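Long-range contact in putative glycosyl hydrolase (Bacteroides thetaiotaomicron VPI-5482, PDB 3K11), which is probably a hydrolase of the glycoside hydrolase family 88 group, likely acting on sugar-containing substrates that have not been established: residues Trp264-Gly269 and Gly373-Thr378. Numbering follows the deposited sequence.
Sequences WARANG and GTCVGT
V376 O is gripped from opposite faces of its carbonyl plane, by R266 NH2 at 3.0 Å and by T378 OG1 at 2.8 Å. Neither donor sits on a lone pair; the NH2 nitrogen stands well out of the plane. In this six-hairpin glycosidase fold, a toroid of helices, R266 reaches from the first turn of helix 265-281 to the irregular loop that precedes helix 384-388. Its other main partner is C375 O, which NH1 meets at 2.8 Å with an N-H...O angle of 160°, while NH2 adds a weak third bond. The guanidinium thus clasps two successive carbonyls, both close to its own plane, which fixes its rotation. A bend at chi3 (65°) in an otherwise extended side chain turns the group towards them. NH2 also donates to a water that accepts from T378 N, and S327 OG bonds NH1 as well, so these partners help satisfy the buried N-H groups.

W264, at the N-cap position, forms the apolar half of the contact. R266 CB lies over one face of its indole, and T378 CG2 sits over the opposite face, toward its rim, 4.2 Å from the six-membered-ring centroid and 18° off the normal, a CH-pi contact. The indole directs its edge at a face of the R266 guanidinium, with CZ2 toward the rim and NH2 in the indole plane, so the two are not stacked. Beyond the segments, R390 also bonds T378 OG1 and G377 O, tying the same loop down. C375 SG makes a sulfur-aromatic contact at the indole edge, with W264 CZ2 4.0 Å away.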
ATOM      1  N   TRP A 264      -9.183  -3.404  11.492  1.00 24.21           N
ATOM      2  CA  TRP A 264      -8.728  -2.747  12.705  1.00 23.16           C
ATOM      3  C   TRP A 264      -7.784  -3.658  13.476  1.00 24.34           C
ATOM      4  O   TRP A 264      -8.081  -4.838  13.715  1.00 21.47           O
ATOM      5  CB  TRP A 264      -9.935  -2.315  13.551  1.00 22.45           C
ATOM      6  CG  TRP A 264      -9.587  -1.621  14.811  1.00 22.43           C
ATOM      7  CD1 TRP A 264      -8.667  -0.641  14.966  1.00 26.79           C
ATOM      8  CD2 TRP A 264     -10.137  -1.874  16.107  1.00 23.18           C
ATOM      9  NE1 TRP A 264      -8.621  -0.245  16.262  1.00 23.95           N
ATOM     10  CE2 TRP A 264      -9.503  -0.994  17.001  1.00 22.33           C
ATOM     11  CE3 TRP A 264     -11.139  -2.704  16.575  1.00 23.46           C
ATOM     12  CZ2 TRP A 264      -9.820  -0.936  18.353  1.00 23.77           C
ATOM     13  CZ3 TRP A 264     -11.426  -2.682  17.937  1.00 25.90           C
ATOM     14  CH2 TRP A 264     -10.764  -1.795  18.798  1.00 21.39           C
ATOM     15  N   ALA A 265      -6.619  -3.137  13.825  1.00 23.54           N
ATOM     16  CA  ALA A 265      -5.547  -3.959  14.447  1.00 21.67           C
ATOM     17  C   ALA A 265      -5.903  -4.614  15.743  1.00 24.63           C
ATOM     18  O   ALA A 265      -5.676  -5.832  15.889  1.00 24.54           O
ATOM     19  CB  ALA A 265      -4.211  -3.130  14.578  1.00 19.89           C
ATOM     20  N   ARG A 266      -6.511  -3.899  16.694  1.00 22.68           N
ATOM     21  CA  ARG A 266      -6.787  -4.579  17.954  1.00 23.24           C
ATOM     22  C   ARG A 266      -7.752  -5.743  17.765  1.00 22.94           C
ATOM     23  O   ARG A 266      -7.486  -6.815  18.263  1.00 25.62           O
ATOM     24  CB  ARG A 266      -7.288  -3.642  19.034  1.00 22.56           C
ATOM     25  CG  ARG A 266      -7.620  -4.433  20.311  1.00 24.56           C
ATOM     26  CD  ARG A 266      -7.599  -3.637  21.587  1.00 24.34           C
ATOM     27  NE  ARG A 266      -8.630  -2.620  21.639  1.00 23.67           N
ATOM     28  CZ  ARG A 266      -8.411  -1.328  21.860  1.00 21.28           C
ATOM     29  NH1 ARG A 266      -7.195  -0.841  22.054  1.00 24.22           N
ATOM     30  NH2 ARG A 266      -9.466  -0.512  21.938  1.00 23.63           N
ATOM     31  N   ALA A 267      -8.827  -5.565  17.015  1.00 23.24           N
ATOM     32  CA  ALA A 267      -9.802  -6.647  16.832  1.00 22.81           C
ATOM     33  C   ALA A 267      -9.167  -7.774  16.031  1.00 22.95           C
ATOM     34  O   ALA A 267      -9.479  -8.936  16.248  1.00 23.57           O
ATOM     35  CB  ALA A 267     -11.107  -6.133  16.167  1.00 21.99           C
ATOM     36  N   ASN A 268      -8.253  -7.460  15.103  1.00 22.36           N
ATOM     37  CA  ASN A 268      -7.507  -8.517  14.441  1.00 20.36           C
ATOM     38  C   ASN A 268      -6.645  -9.247  15.441  1.00 22.19           C
ATOM     39  O   ASN A 268      -6.548 -10.477  15.404  1.00 24.27           O
ATOM     40  CB  ASN A 268      -6.683  -7.969  13.269  1.00 23.31           C
ATOM     41  CG  ASN A 268      -7.451  -8.077  11.965  1.00 20.88           C
ATOM     42  OD1 ASN A 268      -7.302  -9.087  11.242  1.00 22.17           O
ATOM     43  ND2 ASN A 268      -8.359  -7.101  11.700  1.00 23.35           N
ATOM     44  N   GLY A 269      -6.123  -8.524  16.437  1.00 22.87           N
ATOM     45  CA  GLY A 269      -5.442  -9.172  17.556  1.00 23.43           C
ATOM     46  C   GLY A 269      -6.384 -10.089  18.319  1.00 22.69           C
ATOM     47  O   GLY A 269      -6.041 -11.227  18.622  1.00 23.90           O
ATOM     48  N   GLY A 373       0.510   4.840  23.724  1.00 24.56           N
ATOM     49  CA  GLY A 373       0.135   4.554  22.340  1.00 25.14           C
ATOM     50  C   GLY A 373      -0.996   3.546  22.136  1.00 27.28           C
ATOM     51  O   GLY A 373      -1.134   3.017  21.014  1.00 27.00           O
ATOM     52  N   THR A 374      -1.822   3.327  23.161  1.00 23.54           N
ATOM     53  CA  THR A 374      -2.943   2.403  23.070  1.00 22.91           C
ATOM     54  C   THR A 374      -4.223   3.128  22.659  1.00 24.46           C
ATOM     55  O   THR A 374      -4.619   4.096  23.293  1.00 24.98           O
ATOM     56  CB  THR A 374      -3.224   1.718  24.388  1.00 22.20           C
ATOM     57  OG1 THR A 374      -2.078   0.937  24.763  1.00 25.43           O
ATOM     58  CG2 THR A 374      -4.460   0.805  24.300  1.00 20.69           C
ATOM     59  N   CYS A 375      -4.879   2.600  21.627  1.00 24.20           N
ATOM     60  CA  CYS A 375      -6.177   3.068  21.129  1.00 22.95           C
ATOM     61  C   CYS A 375      -7.254   2.874  22.216  1.00 24.66           C
ATOM     62  O   CYS A 375      -7.351   1.817  22.835  1.00 24.81           O
ATOM     63  CB  CYS A 375      -6.567   2.253  19.870  1.00 24.73           C
ATOM     64  SG  CYS A 375      -8.179   2.655  19.200  1.00 26.13           S
ATOM     65  N   VAL A 376      -8.042   3.906  22.459  1.00 23.67           N
ATOM     66  CA  VAL A 376      -9.108   3.834  23.462  1.00 24.70           C
ATOM     67  C   VAL A 376     -10.268   2.922  23.010  1.00 27.44           C
ATOM     68  O   VAL A 376     -10.267   2.403  21.902  1.00 25.84           O
ATOM     69  CB  VAL A 376      -9.644   5.254  23.802  1.00 26.03           C
ATOM     70  CG1 VAL A 376      -8.509   6.107  24.442  1.00 22.91           C
ATOM     71  CG2 VAL A 376     -10.299   5.894  22.555  1.00 25.67           C
ATOM     72  N   GLY A 377     -11.259   2.721  23.876  1.00 25.65           N
ATOM     73  CA  GLY A 377     -12.401   1.871  23.520  1.00 25.23           C
ATOM     74  C   GLY A 377     -12.955   2.370  22.200  1.00 24.63           C
ATOM     75  O   GLY A 377     -13.100   3.581  22.018  1.00 26.88           O
ATOM     76  N   THR A 378     -13.250   1.446  21.297  1.00 24.08           N
ATOM     77  CA  THR A 378     -13.566   1.773  19.864  1.00 22.77           C
ATOM     78  C   THR A 378     -14.648   0.818  19.341  1.00 27.00           C
ATOM     79  O   THR A 378     -14.509  -0.422  19.430  1.00 26.60           O
ATOM     80  CB  THR A 378     -12.288   1.667  19.021  1.00 25.88           C
ATOM     81  OG1 THR A 378     -11.415   2.733  19.392  1.00 24.76           O
ATOM     82  CG2 THR A 378     -12.585   1.738  17.500  1.00 22.32           C
TER
HETATM   83  O   HOH W   1     -12.397  -1.318  22.144  1.00 23.72           O